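Local structure of hydrazine synthase subunit alpha (Candidatus Kuenenia stuttgartiensis, 5C2V) at residues D[402-407]-D[418-423]; D[221-226]-D[522-527]; D[590-595]-D[627-632]. The protein forms the subunit of the hydrazine synthase complex that condenses hydroxylamine, formed in the gamma subunit, with ammonia to yield hydrazine, and binds two c-type hemes. All blocks are in the same frame, centred on the assembly; numbering follows the deposited sequence.

Interaction 1 of 3, residues D[402-407]-D[418-423]; sequences AGKNFG and QVKVEG
The carboxamide of Asn405 lies over the CG2 methyl of Val419, with ND2 3.3 Å from that carbon. Val419 places CG1 anti to its backbone N (chi1 -179°), which leaves CG2 as the branch that meets the amide. Lys420 approaches Asn405 at about a right angle. Its aliphatic chain runs extended and then bends at the last torsion, so that NZ comes 3.9 Å from Asn405 OD1, a polar approach too long to be a bond. The same ammonium lies 4.6 Å from Lys404 NZ, a pairing of like charges that is probably tolerable because both lysines are exposed.

The backbone supplies the firm link: Gln418 N donates to Asn405 O at 2.9 Å, in a nearly straight bond (174°). Asn405 occupies the third position of a type II beta turn from Gly403 to Phe406, where its positive phi (66°) is readily accepted by asparagine. Gly403, at a backbone geometry suited to glycine, opens the turn.

This turn joins strand 401-403 to strand 406-408, the middle strand of a small antiparallel sheet. Residues 418-423 leave that sheet directly after its edge strand 415-417, and Asp417 OD1 accepts from Lys420 N at their start.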
ATOM      1  N   ALA D 402      31.962  27.102  -9.218  1.00 62.75           N
ATOM      2  CA  ALA D 402      32.220  28.264  -8.374  1.00 69.45           C
ATOM      3  C   ALA D 402      30.906  28.862  -7.873  1.00 82.24           C
ATOM      4  O   ALA D 402      30.883  29.964  -7.324  1.00 66.02           O
ATOM      5  CB  ALA D 402      33.041  29.303  -9.120  1.00 72.87           C
ATOM      6  N   GLY D 403      29.815  28.133  -8.087  1.00 77.46           N
ATOM      7  CA  GLY D 403      28.482  28.618  -7.777  1.00 48.49           C
ATOM      8  C   GLY D 403      27.729  29.153  -8.980  1.00 61.35           C
ATOM      9  O   GLY D 403      27.988  28.734 -10.110  1.00 55.42           O
ATOM     10  N   LYS D 404      26.791  30.062  -8.731  1.00 49.69           N
ATOM     11  CA  LYS D 404      25.824  30.498  -9.739  1.00 43.53           C
ATOM     12  C   LYS D 404      26.484  30.950 -11.039  1.00 53.82           C
ATOM     13  O   LYS D 404      27.378  31.798 -11.032  1.00 64.75           O
ATOM     14  CB  LYS D 404      24.963  31.630  -9.169  1.00 51.01           C
ATOM     15  CG  LYS D 404      24.377  32.574 -10.208  1.00 51.35           C
ATOM     16  CD  LYS D 404      23.903  33.867  -9.558  1.00 71.68           C
ATOM     17  CE  LYS D 404      23.464  34.888 -10.597  1.00 71.11           C
ATOM     18  NZ  LYS D 404      23.107  36.195  -9.976  1.00 71.97           N
ATOM     19  N   ASN D 405      26.048  30.341 -12.142  1.00 65.62           N
ATOM     20  CA  ASN D 405      26.530  30.651 -13.491  1.00 68.53           C
ATOM     21  C   ASN D 405      28.001  30.292 -13.716  1.00 70.96           C
ATOM     22  O   ASN D 405      28.522  30.451 -14.821  1.00 52.46           O
ATOM     23  CB  ASN D 405      26.301  32.129 -13.818  1.00 66.67           C
ATOM     24  CG  ASN D 405      24.834  32.503 -13.816  1.00 81.14           C
ATOM     25  OD1 ASN D 405      24.458  33.584 -13.367  1.00 91.47           O
ATOM     26  ND2 ASN D 405      23.994  31.603 -14.313  1.00 83.06           N
ATOM     27  N   PHE D 406      28.663  29.810 -12.670  1.00 61.15           N
ATOM     28  CA  PHE D 406      30.101  29.579 -12.708  1.00 64.37           C
ATOM     29  C   PHE D 406      30.493  28.104 -12.776  1.00 67.78           C
ATOM     30  O   PHE D 406      30.215  27.333 -11.857  1.00 53.52           O
ATOM     31  CB  PHE D 406      30.753  30.215 -11.485  1.00 68.31           C
ATOM     32  CG  PHE D 406      31.395  31.541 -11.757  1.00 73.58           C
ATOM     33  CD1 PHE D 406      32.729  31.619 -12.117  1.00 78.00           C
ATOM     34  CD2 PHE D 406      30.667  32.713 -11.647  1.00 61.67           C
ATOM     35  CE1 PHE D 406      33.324  32.839 -12.365  1.00 79.52           C
ATOM     36  CE2 PHE D 406      31.255  33.936 -11.894  1.00 75.23           C
ATOM     37  CZ  PHE D 406      32.586  33.999 -12.254  1.00 85.56           C
ATOM     38  N   GLY D 407      31.145  27.721 -13.869  1.00 71.20           N
ATOM     39  CA  GLY D 407      31.706  26.387 -13.996  1.00 60.87           C
ATOM     40  C   GLY D 407      33.211  26.416 -13.810  1.00 71.94           C
ATOM     41  O   GLY D 407      33.807  27.486 -13.733  1.00 59.89           O
ATOM     42  N   GLN D 418      29.385  31.502 -17.358  1.00 73.50           N
ATOM     43  CA  GLN D 418      28.741  31.131 -18.612  1.00 49.96           C
ATOM     44  C   GLN D 418      27.845  32.238 -19.159  1.00 59.35           C
ATOM     45  O   GLN D 418      27.635  32.334 -20.368  1.00 59.06           O
ATOM     46  CB  GLN D 418      27.925  29.849 -18.429  1.00 66.64           C
ATOM     47  CG  GLN D 418      28.730  28.673 -17.902  1.00 63.24           C
ATOM     48  CD  GLN D 418      27.910  27.401 -17.807  1.00 71.43           C
ATOM     49  OE1 GLN D 418      27.416  27.046 -16.736  1.00 80.34           O
ATOM     50  NE2 GLN D 418      27.765  26.705 -18.928  1.00 69.67           N
ATOM     51  N   VAL D 419      27.326  33.079 -18.270  1.00 64.41           N
ATOM     52  CA  VAL D 419      26.355  34.094 -18.661  1.00 79.61           C
ATOM     53  C   VAL D 419      26.989  35.452 -18.949  1.00 71.18           C
ATOM     54  O   VAL D 419      26.965  35.929 -20.083  1.00 59.45           O
ATOM     55  CB  VAL D 419      25.275  34.276 -17.578  1.00 80.27           C
ATOM     56  CG1 VAL D 419      24.261  35.324 -18.009  1.00 62.62           C
ATOM     57  CG2 VAL D 419      24.588  32.952 -17.295  1.00 68.17           C
ATOM     58  N   LYS D 420      27.552  36.071 -17.915  1.00 70.39           N
ATOM     59  CA  LYS D 420      28.090  37.425 -18.024  1.00 87.38           C
ATOM     60  C   LYS D 420      29.269  37.508 -18.991  1.00 80.30           C
ATOM     61  O   LYS D 420      29.427  38.500 -19.703  1.00 77.61           O
ATOM     62  CB  LYS D 420      28.514  37.937 -16.645  1.00 73.37           C
ATOM     63  CG  LYS D 420      27.419  37.865 -15.594  1.00 76.22           C
ATOM     64  CD  LYS D 420      27.886  38.448 -14.270  1.00 73.55           C
ATOM     65  CE  LYS D 420      26.842  38.253 -13.182  1.00 93.72           C
ATOM     66  NZ  LYS D 420      26.609  36.811 -12.891  1.00 75.80           N
ATOM     67  N   VAL D 421      30.092  36.466 -19.013  1.00 70.98           N
ATOM     68  CA  VAL D 421      31.285  36.457 -19.850  1.00 73.13           C
ATOM     69  C   VAL D 421      31.036  35.810 -21.211  1.00 79.15           C
ATOM     70  O   VAL D 421      31.116  36.472 -22.246  1.00 72.19           O
ATOM     71  CB  VAL D 421      32.450  35.724 -19.158  1.00 76.46           C
ATOM     72  CG1 VAL D 421      33.678  35.717 -20.054  1.00 44.82           C
ATOM     73  CG2 VAL D 421      32.765  36.373 -17.819  1.00 57.00           C
ATOM     74  N   GLU D 422      30.734  34.515 -21.203  1.00 73.57           N
ATOM     75  CA  GLU D 422      30.612  33.746 -22.437  1.00 58.54           C
ATOM     76  C   GLU D 422      29.388  34.136 -23.268  1.00 77.31           C
ATOM     77  O   GLU D 422      29.365  33.923 -24.480  1.00 83.53           O
ATOM     78  CB  GLU D 422      30.575  32.252 -22.121  1.00 63.77           C
ATOM     79  CG  GLU D 422      31.765  31.779 -21.302  1.00 68.79           C
ATOM     80  CD  GLU D 422      31.949  30.278 -21.353  1.00 64.96           C
ATOM     81  OE1 GLU D 422      31.198  29.611 -22.093  1.00 84.21           O
ATOM     82  OE2 GLU D 422      32.849  29.765 -20.656  1.00 72.05           O
ATOM     83  N   GLY D 423      28.376  34.702 -22.618  1.00 76.40           N
ATOM     84  CA  GLY D 423      27.227  35.230 -23.330  1.00 71.98           C
ATOM     85  C   GLY D 423      26.033  34.299 -23.442  1.00 82.29           C
ATOM     86  O   GLY D 423      25.151  34.517 -24.273  1.00 88.65           O
TER

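Interaction 2 of 3, residues D[221-226]-D[522-527]; sequences ITYNLS and LSDVPY
Tyr223 and Asp524 both hold CG anti to their own carbonyl carbon (chi1 -67° and -71°), and these torsions bring the phenol against the aspartate. The contact joins two loops: 221-226 connects strands of successive antiparallel sheets in the N-terminal beta-propeller region, and 522-527 connects strands of the middle domain.

The flat ring of Tyr223 covers the peptide of Asp524 by van der Waals packing, with the carbonyl O 3.0 Å above the ring plane and displaced toward the rim. Tyrosine suits this place because its hydroxyl reaches the carboxylate, Tyr223 OH being 2.8 Å from Asp524 OD1 in a weak hydrogen bond. OD1 lies well off the ring plane, on the same side as that peptide, and the ring and carboxylate planes are 34° apart. The stronger partner of OD1 is Arg549, whose NE forms a salt bridge with it and would probably favour the charged carboxylate. Asp524 has positive phi; two residues on, Pro526 faces the same loop.

Pro526, rigid and apolar, packs its CB against Tyr223 O at 3.6 Å. Leu225 crosses the pyrrolidine at about a right angle, bringing its CG to 4.0 Å from Pro526 CG. Just beyond, an Asx turn shapes the propeller-side loop: Ser226 N donates to Asn224 OD1 at 2.9 Å, from above the carboxamide's carbonyl plane.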
ATOM      1  N   ILE D 221      22.891  24.836  -3.435  1.00 51.50           N
ATOM      2  CA  ILE D 221      23.332  23.555  -3.980  1.00 57.83           C
ATOM      3  C   ILE D 221      22.217  22.541  -4.273  1.00 59.39           C
ATOM      4  O   ILE D 221      22.456  21.545  -4.954  1.00 59.69           O
ATOM      5  CB  ILE D 221      24.343  22.888  -3.031  1.00 43.53           C
ATOM      6  CG1 ILE D 221      23.669  22.548  -1.697  1.00 44.97           C
ATOM      7  CG2 ILE D 221      25.541  23.797  -2.815  1.00 61.97           C
ATOM      8  CD1 ILE D 221      24.603  21.928  -0.684  1.00 38.43           C
ATOM      9  N   THR D 222      21.008  22.791  -3.775  1.00 65.74           N
ATOM     10  CA  THR D 222      19.889  21.864  -3.986  1.00 62.49           C
ATOM     11  C   THR D 222      18.645  22.604  -4.463  1.00 57.21           C
ATOM     12  O   THR D 222      18.231  23.585  -3.860  1.00 74.02           O
ATOM     13  CB  THR D 222      19.539  21.072  -2.709  1.00 52.35           C
ATOM     14  OG1 THR D 222      19.111  21.975  -1.681  1.00 63.64           O
ATOM     15  CG2 THR D 222      20.738  20.270  -2.221  1.00 46.16           C
ATOM     16  N   TYR D 223      18.100  22.162  -5.589  1.00 54.07           N
ATOM     17  CA  TYR D 223      16.975  22.837  -6.235  1.00 61.57           C
ATOM     18  C   TYR D 223      15.577  22.210  -6.073  1.00 62.90           C
ATOM     19  O   TYR D 223      14.635  22.638  -6.741  1.00 70.06           O
ATOM     20  CB  TYR D 223      17.334  23.045  -7.702  1.00 60.23           C
ATOM     21  CG  TYR D 223      18.475  24.030  -7.774  1.00 71.97           C
ATOM     22  CD1 TYR D 223      19.795  23.599  -7.813  1.00 70.81           C
ATOM     23  CD2 TYR D 223      18.236  25.395  -7.704  1.00 76.39           C
ATOM     24  CE1 TYR D 223      20.840  24.502  -7.835  1.00 66.24           C
ATOM     25  CE2 TYR D 223      19.271  26.305  -7.728  1.00 76.18           C
ATOM     26  CZ  TYR D 223      20.571  25.854  -7.792  1.00 70.22           C
ATOM     27  OH  TYR D 223      21.604  26.763  -7.815  1.00 70.31           O
ATOM     28  N   ASN D 224      15.452  21.198  -5.215  1.00 62.78           N
ATOM     29  CA  ASN D 224      14.176  20.506  -4.983  1.00 46.62           C
ATOM     30  C   ASN D 224      12.998  21.453  -4.726  1.00 53.07           C
ATOM     31  O   ASN D 224      13.118  22.423  -3.977  1.00 58.94           O
ATOM     32  CB  ASN D 224      14.314  19.546  -3.793  1.00 41.46           C
ATOM     33  CG  ASN D 224      13.129  18.597  -3.651  1.00 51.47           C
ATOM     34  OD1 ASN D 224      12.124  18.719  -4.350  1.00 48.97           O
ATOM     35  ND2 ASN D 224      13.244  17.652  -2.722  1.00 41.08           N
ATOM     36  N   LEU D 225      11.864  21.158  -5.360  1.00 50.44           N
ATOM     37  CA  LEU D 225      10.660  21.980  -5.232  1.00 48.51           C
ATOM     38  C   LEU D 225       9.971  21.788  -3.885  1.00 47.75           C
ATOM     39  O   LEU D 225       9.111  22.582  -3.500  1.00 44.08           O
ATOM     40  CB  LEU D 225       9.679  21.675  -6.366  1.00 49.26           C
ATOM     41  CG  LEU D 225       9.950  22.400  -7.686  1.00 46.69           C
ATOM     42  CD1 LEU D 225       8.910  22.039  -8.733  1.00 59.88           C
ATOM     43  CD2 LEU D 225       9.981  23.902  -7.461  1.00 53.01           C
ATOM     44  N   SER D 226      10.345  20.731  -3.175  1.00 48.73           N
ATOM     45  CA  SER D 226       9.906  20.552  -1.797  1.00 45.40           C
ATOM     46  C   SER D 226      11.110  20.686  -0.876  1.00 50.23           C
ATOM     47  O   SER D 226      12.234  20.881  -1.338  1.00 70.05           O
ATOM     48  CB  SER D 226       9.216  19.202  -1.604  1.00 71.12           C
ATOM     49  OG  SER D 226       7.906  19.220  -2.147  1.00 49.97           O
ATOM     50  N   LEU D 522      19.311  23.289 -19.274  1.00 58.09           N
ATOM     51  CA  LEU D 522      19.391  24.275 -18.202  1.00 47.01           C
ATOM     52  C   LEU D 522      19.968  23.678 -16.923  1.00 58.07           C
ATOM     53  O   LEU D 522      19.838  22.480 -16.669  1.00 60.85           O
ATOM     54  CB  LEU D 522      18.009  24.865 -17.917  1.00 46.88           C
ATOM     55  CG  LEU D 522      17.336  25.699 -19.004  1.00 62.03           C
ATOM     56  CD1 LEU D 522      15.834  25.748 -18.777  1.00 61.06           C
ATOM     57  CD2 LEU D 522      17.913  27.103 -19.022  1.00 60.33           C
ATOM     58  N   SER D 523      20.607  24.523 -16.121  1.00 57.82           N
ATOM     59  CA  SER D 523      21.174  24.091 -14.850  1.00 56.62           C
ATOM     60  C   SER D 523      20.651  24.972 -13.721  1.00 59.34           C
ATOM     61  O   SER D 523      20.093  26.042 -13.970  1.00 50.28           O
ATOM     62  CB  SER D 523      22.702  24.128 -14.897  1.00 69.48           C
ATOM     63  OG  SER D 523      23.181  25.456 -15.003  1.00 86.73           O
ATOM     64  N   ASP D 524      20.822  24.504 -12.487  1.00 51.39           N
ATOM     65  CA  ASP D 524      20.303  25.178 -11.295  1.00 63.80           C
ATOM     66  C   ASP D 524      18.781  25.314 -11.330  1.00 67.74           C
ATOM     67  O   ASP D 524      18.217  26.219 -10.714  1.00 65.91           O
ATOM     68  CB  ASP D 524      20.947  26.557 -11.123  1.00 51.63           C
ATOM     69  CG  ASP D 524      22.405  26.476 -10.711  1.00 73.59           C
ATOM     70  OD1 ASP D 524      22.784  25.490 -10.044  1.00 43.80           O
ATOM     71  OD2 ASP D 524      23.170  27.404 -11.048  1.00 78.38           O
ATOM     72  N   VAL D 525      18.122  24.416 -12.055  1.00 59.35           N
ATOM     73  CA  VAL D 525      16.663  24.386 -12.108  1.00 54.86           C
ATOM     74  C   VAL D 525      16.157  22.955 -11.938  1.00 51.43           C
ATOM     75  O   VAL D 525      16.787  22.009 -12.414  1.00 64.75           O
ATOM     76  CB  VAL D 525      16.123  24.974 -13.434  1.00 55.27           C
ATOM     77  CG1 VAL D 525      16.463  26.455 -13.542  1.00 43.24           C
ATOM     78  CG2 VAL D 525      16.671  24.208 -14.626  1.00 51.82           C
ATOM     79  N   PRO D 526      15.023  22.787 -11.239  1.00 66.94           N
ATOM     80  CA  PRO D 526      14.456  21.448 -11.031  1.00 58.12           C
ATOM     81  C   PRO D 526      13.869  20.861 -12.314  1.00 48.92           C
ATOM     82  O   PRO D 526      13.196  21.573 -13.060  1.00 40.86           O
ATOM     83  CB  PRO D 526      13.363  21.692  -9.988  1.00 51.78           C
ATOM     84  CG  PRO D 526      12.960  23.113 -10.201  1.00 60.35           C
ATOM     85  CD  PRO D 526      14.219  23.836 -10.586  1.00 57.42           C
ATOM     86  N   TYR D 527      14.117  19.578 -12.561  1.00 45.80           N
ATOM     87  CA  TYR D 527      13.635  18.933 -13.779  1.00 34.98           C
ATOM     88  C   TYR D 527      13.532  17.416 -13.636  1.00 41.48           C
ATOM     89  O   TYR D 527      14.096  16.831 -12.713  1.00 42.77           O
ATOM     90  CB  TYR D 527      14.548  19.275 -14.962  1.00 45.19           C
ATOM     91  CG  TYR D 527      15.834  18.476 -15.007  1.00 50.55           C
ATOM     92  CD1 TYR D 527      16.935  18.856 -14.254  1.00 52.48           C
ATOM     93  CD2 TYR D 527      15.946  17.346 -15.809  1.00 39.83           C
ATOM     94  CE1 TYR D 527      18.112  18.128 -14.287  1.00 59.35           C
ATOM     95  CE2 TYR D 527      17.118  16.612 -15.850  1.00 58.02           C
ATOM     96  CZ  TYR D 527      18.198  17.010 -15.089  1.00 55.86           C
ATOM     97  OH  TYR D 527      19.367  16.285 -15.128  1.00 51.21           O
TER

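Interaction 3 of 3, residues D[590-595]-D[627-632]; sequences SPFAFR and GTTSQP
Apolar and weakly polar packing carries the contact between Phe592 and the backbone of Gln631 and Pro632. Gln631 O and the Thr629 CG2 methyl lie at the edge of the Phe592 ring, near its plane, with CG2 4.2 Å from Phe592 CE1; Pro632 O is also close by, near CD1. Phenylalanine suits this buried spot because its C-H rim can adjoin both the carbonyl oxygen of Gln631 and a methyl group.

A second patch is formed by the aliphatic part of Gln631. Its CG lies 3.6 Å from Ser590 O and 3.9 Å from Pro591 CA. The bend at chi2 (-64°) folds the chain back and turns its amide toward the backbone just before Ser590.

Hydrogen bonds gather at that same margin, where polar side chains tie 627-632 to the chain leading into 590-595: Gln631 NE2 donates to Asp589 O, Thr629 OG1 bonds Tyr588 O, and Ser630 OG bonds Asp589 OD1.

Segment 590-595 also runs beside the middle-domain strands 503-510 and 517-522, with Ser590 OG bonded to Ser520 OG. The contact thus joins those strands to 627-632, a loop of the cytochrome c region that precedes helix 646-657.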
ATOM      1  N   SER D 590      27.495  17.855 -26.824  1.00 69.27           N
ATOM      2  CA  SER D 590      26.169  17.239 -26.828  1.00 54.94           C
ATOM      3  C   SER D 590      25.088  18.246 -27.221  1.00 60.77           C
ATOM      4  O   SER D 590      25.162  19.417 -26.850  1.00 69.32           O
ATOM      5  CB  SER D 590      25.852  16.635 -25.459  1.00 47.96           C
ATOM      6  OG  SER D 590      25.937  17.611 -24.436  1.00 51.00           O
ATOM      7  N   PRO D 591      24.080  17.788 -27.982  1.00 60.11           N
ATOM      8  CA  PRO D 591      22.984  18.650 -28.445  1.00 61.16           C
ATOM      9  C   PRO D 591      22.094  19.152 -27.311  1.00 61.56           C
ATOM     10  O   PRO D 591      21.877  18.440 -26.329  1.00 58.87           O
ATOM     11  CB  PRO D 591      22.186  17.735 -29.384  1.00 48.76           C
ATOM     12  CG  PRO D 591      23.124  16.634 -29.750  1.00 57.48           C
ATOM     13  CD  PRO D 591      23.982  16.430 -28.543  1.00 52.30           C
ATOM     14  N   PHE D 592      21.591  20.375 -27.451  1.00 65.88           N
ATOM     15  CA  PHE D 592      20.644  20.937 -26.494  1.00 61.83           C
ATOM     16  C   PHE D 592      19.237  20.404 -26.744  1.00 66.76           C
ATOM     17  O   PHE D 592      18.919  19.975 -27.854  1.00 65.30           O
ATOM     18  CB  PHE D 592      20.656  22.464 -26.560  1.00 52.64           C
ATOM     19  CG  PHE D 592      21.900  23.082 -25.994  1.00 64.14           C
ATOM     20  CD1 PHE D 592      23.009  23.299 -26.796  1.00 69.14           C
ATOM     21  CD2 PHE D 592      21.967  23.440 -24.658  1.00 63.00           C
ATOM     22  CE1 PHE D 592      24.157  23.864 -26.278  1.00 62.66           C
ATOM     23  CE2 PHE D 592      23.113  24.005 -24.133  1.00 72.42           C
ATOM     24  CZ  PHE D 592      24.210  24.218 -24.944  1.00 68.30           C
ATOM     25  N   ALA D 593      18.405  20.424 -25.707  1.00 62.19           N
ATOM     26  CA  ALA D 593      17.038  19.924 -25.807  1.00 50.28           C
ATOM     27  C   ALA D 593      16.239  20.671 -26.872  1.00 49.15           C
ATOM     28  O   ALA D 593      16.144  21.899 -26.848  1.00 59.85           O
ATOM     29  CB  ALA D 593      16.341  20.024 -24.459  1.00 44.51           C
ATOM     30  N   PHE D 594      15.665  19.917 -27.803  1.00 44.38           N
ATOM     31  CA  PHE D 594      14.903  20.493 -28.906  1.00 53.24           C
ATOM     32  C   PHE D 594      13.503  20.888 -28.451  1.00 74.89           C
ATOM     33  O   PHE D 594      12.937  20.272 -27.549  1.00 62.68           O
ATOM     34  CB  PHE D 594      14.822  19.507 -30.074  1.00 65.36           C
ATOM     35  CG  PHE D 594      16.159  19.156 -30.668  1.00 65.04           C
ATOM     36  CD1 PHE D 594      16.974  18.210 -30.066  1.00 56.67           C
ATOM     37  CD2 PHE D 594      16.596  19.765 -31.831  1.00 72.31           C
ATOM     38  CE1 PHE D 594      18.202  17.883 -30.610  1.00 63.23           C
ATOM     39  CE2 PHE D 594      17.823  19.442 -32.381  1.00 66.31           C
ATOM     40  CZ  PHE D 594      18.627  18.500 -31.770  1.00 54.20           C
ATOM     41  N   ARG D 595      12.945  21.915 -29.083  1.00 62.52           N
ATOM     42  CA  ARG D 595      11.645  22.439 -28.681  1.00 67.38           C
ATOM     43  C   ARG D 595      10.476  21.593 -29.187  1.00 68.44           C
ATOM     44  O   ARG D 595       9.529  21.333 -28.444  1.00 58.13           O
ATOM     45  CB  ARG D 595      11.489  23.884 -29.161  1.00 64.75           C
ATOM     46  CG  ARG D 595      10.080  24.436 -29.030  1.00 74.51           C
ATOM     47  CD  ARG D 595      10.039  25.936 -29.268  1.00 61.49           C
ATOM     48  NE  ARG D 595      10.255  26.691 -28.038  1.00 72.17           N
ATOM     49  CZ  ARG D 595       9.351  27.500 -27.494  1.00 56.65           C
ATOM     50  NH1 ARG D 595       8.172  27.665 -28.077  1.00 57.56           N
ATOM     51  NH2 ARG D 595       9.628  28.147 -26.372  1.00 43.72           N
ATOM     52  N   GLY D 627      32.323  30.418 -28.939  1.00 88.87           N
ATOM     53  CA  GLY D 627      32.488  29.189 -29.693  1.00 70.20           C
ATOM     54  C   GLY D 627      32.744  27.965 -28.832  1.00 73.49           C
ATOM     55  O   GLY D 627      33.335  26.990 -29.294  1.00 74.06           O
ATOM     56  N   THR D 628      32.299  28.008 -27.580  1.00 67.05           N
ATOM     57  CA  THR D 628      32.652  26.975 -26.609  1.00 71.28           C
ATOM     58  C   THR D 628      31.774  25.725 -26.711  1.00 74.49           C
ATOM     59  O   THR D 628      31.887  24.818 -25.886  1.00 58.99           O
ATOM     60  CB  THR D 628      32.583  27.512 -25.166  1.00 75.10           C
ATOM     61  OG1 THR D 628      33.108  26.531 -24.263  1.00 87.18           O
ATOM     62  CG2 THR D 628      31.155  27.831 -24.784  1.00 72.50           C
ATOM     63  N   THR D 629      30.879  25.688 -27.694  1.00 55.56           N
ATOM     64  CA  THR D 629      30.174  24.449 -28.019  1.00 63.13           C
ATOM     65  C   THR D 629      29.903  24.348 -29.519  1.00 61.18           C
ATOM     66  O   THR D 629      29.771  25.360 -30.210  1.00 54.64           O
ATOM     67  CB  THR D 629      28.844  24.320 -27.246  1.00 74.63           C
ATOM     68  OG1 THR D 629      28.323  22.994 -27.409  1.00 54.89           O
ATOM     69  CG2 THR D 629      27.822  25.328 -27.744  1.00 68.46           C
ATOM     70  N   SER D 630      29.837  23.118 -30.018  1.00 56.92           N
ATOM     71  CA  SER D 630      29.634  22.872 -31.442  1.00 46.42           C
ATOM     72  C   SER D 630      28.171  23.009 -31.852  1.00 52.31           C
ATOM     73  O   SER D 630      27.866  23.411 -32.974  1.00 57.46           O
ATOM     74  CB  SER D 630      30.142  21.477 -31.816  1.00 57.87           C
ATOM     75  OG  SER D 630      31.397  21.212 -31.213  1.00 78.15           O
ATOM     76  N   GLN D 631      27.273  22.671 -30.934  1.00 63.61           N
ATOM     77  CA  GLN D 631      25.848  22.601 -31.240  1.00 58.65           C
ATOM     78  C   GLN D 631      25.137  23.934 -31.040  1.00 56.49           C
ATOM     79  O   GLN D 631      25.555  24.746 -30.214  1.00 66.86           O
ATOM     80  CB  GLN D 631      25.183  21.525 -30.379  1.00 65.58           C
ATOM     81  CG  GLN D 631      25.980  20.239 -30.278  1.00 59.57           C
ATOM     82  CD  GLN D 631      26.135  19.525 -31.608  1.00 62.45           C
ATOM     83  OE1 GLN D 631      25.400  19.788 -32.561  1.00 58.46           O
ATOM     84  NE2 GLN D 631      27.099  18.614 -31.679  1.00 70.86           N
ATOM     85  N   PRO D 632      24.057  24.164 -31.807  1.00 43.75           N
ATOM     86  CA  PRO D 632      23.207  25.348 -31.639  1.00 51.75           C
ATOM     87  C   PRO D 632      22.683  25.465 -30.213  1.00 64.31           C
ATOM     88  O   PRO D 632      22.383  24.451 -29.586  1.00 81.55           O
ATOM     89  CB  PRO D 632      22.063  25.101 -32.626  1.00 49.68           C
ATOM     90  CG  PRO D 632      22.649  24.211 -33.663  1.00 53.89           C
ATOM     91  CD  PRO D 632      23.615  23.325 -32.935  1.00 43.39           C
TER

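Along the chain, interaction 1 falls between the two segments of interaction 2, which are 296 positions apart at their closest ends; interaction 3 follows both. The centres of interactions 1 and 2, and of interactions 1 and 3, are about 17 Å apart, whereas those of 2 and 3 are about 21 Å apart. Interaction 1 touches both others: Lys404 and Asn405 pack near the carboxylate of Asp524, and Glu422 OE1 meets Thr628 CG2. Interactions 2 and 3 share strand 517-522, which runs into 522-527 and also flanks 590-595. Together the contacts connect the propeller region through the small sheet and middle domain to a loop of the cytochrome c region.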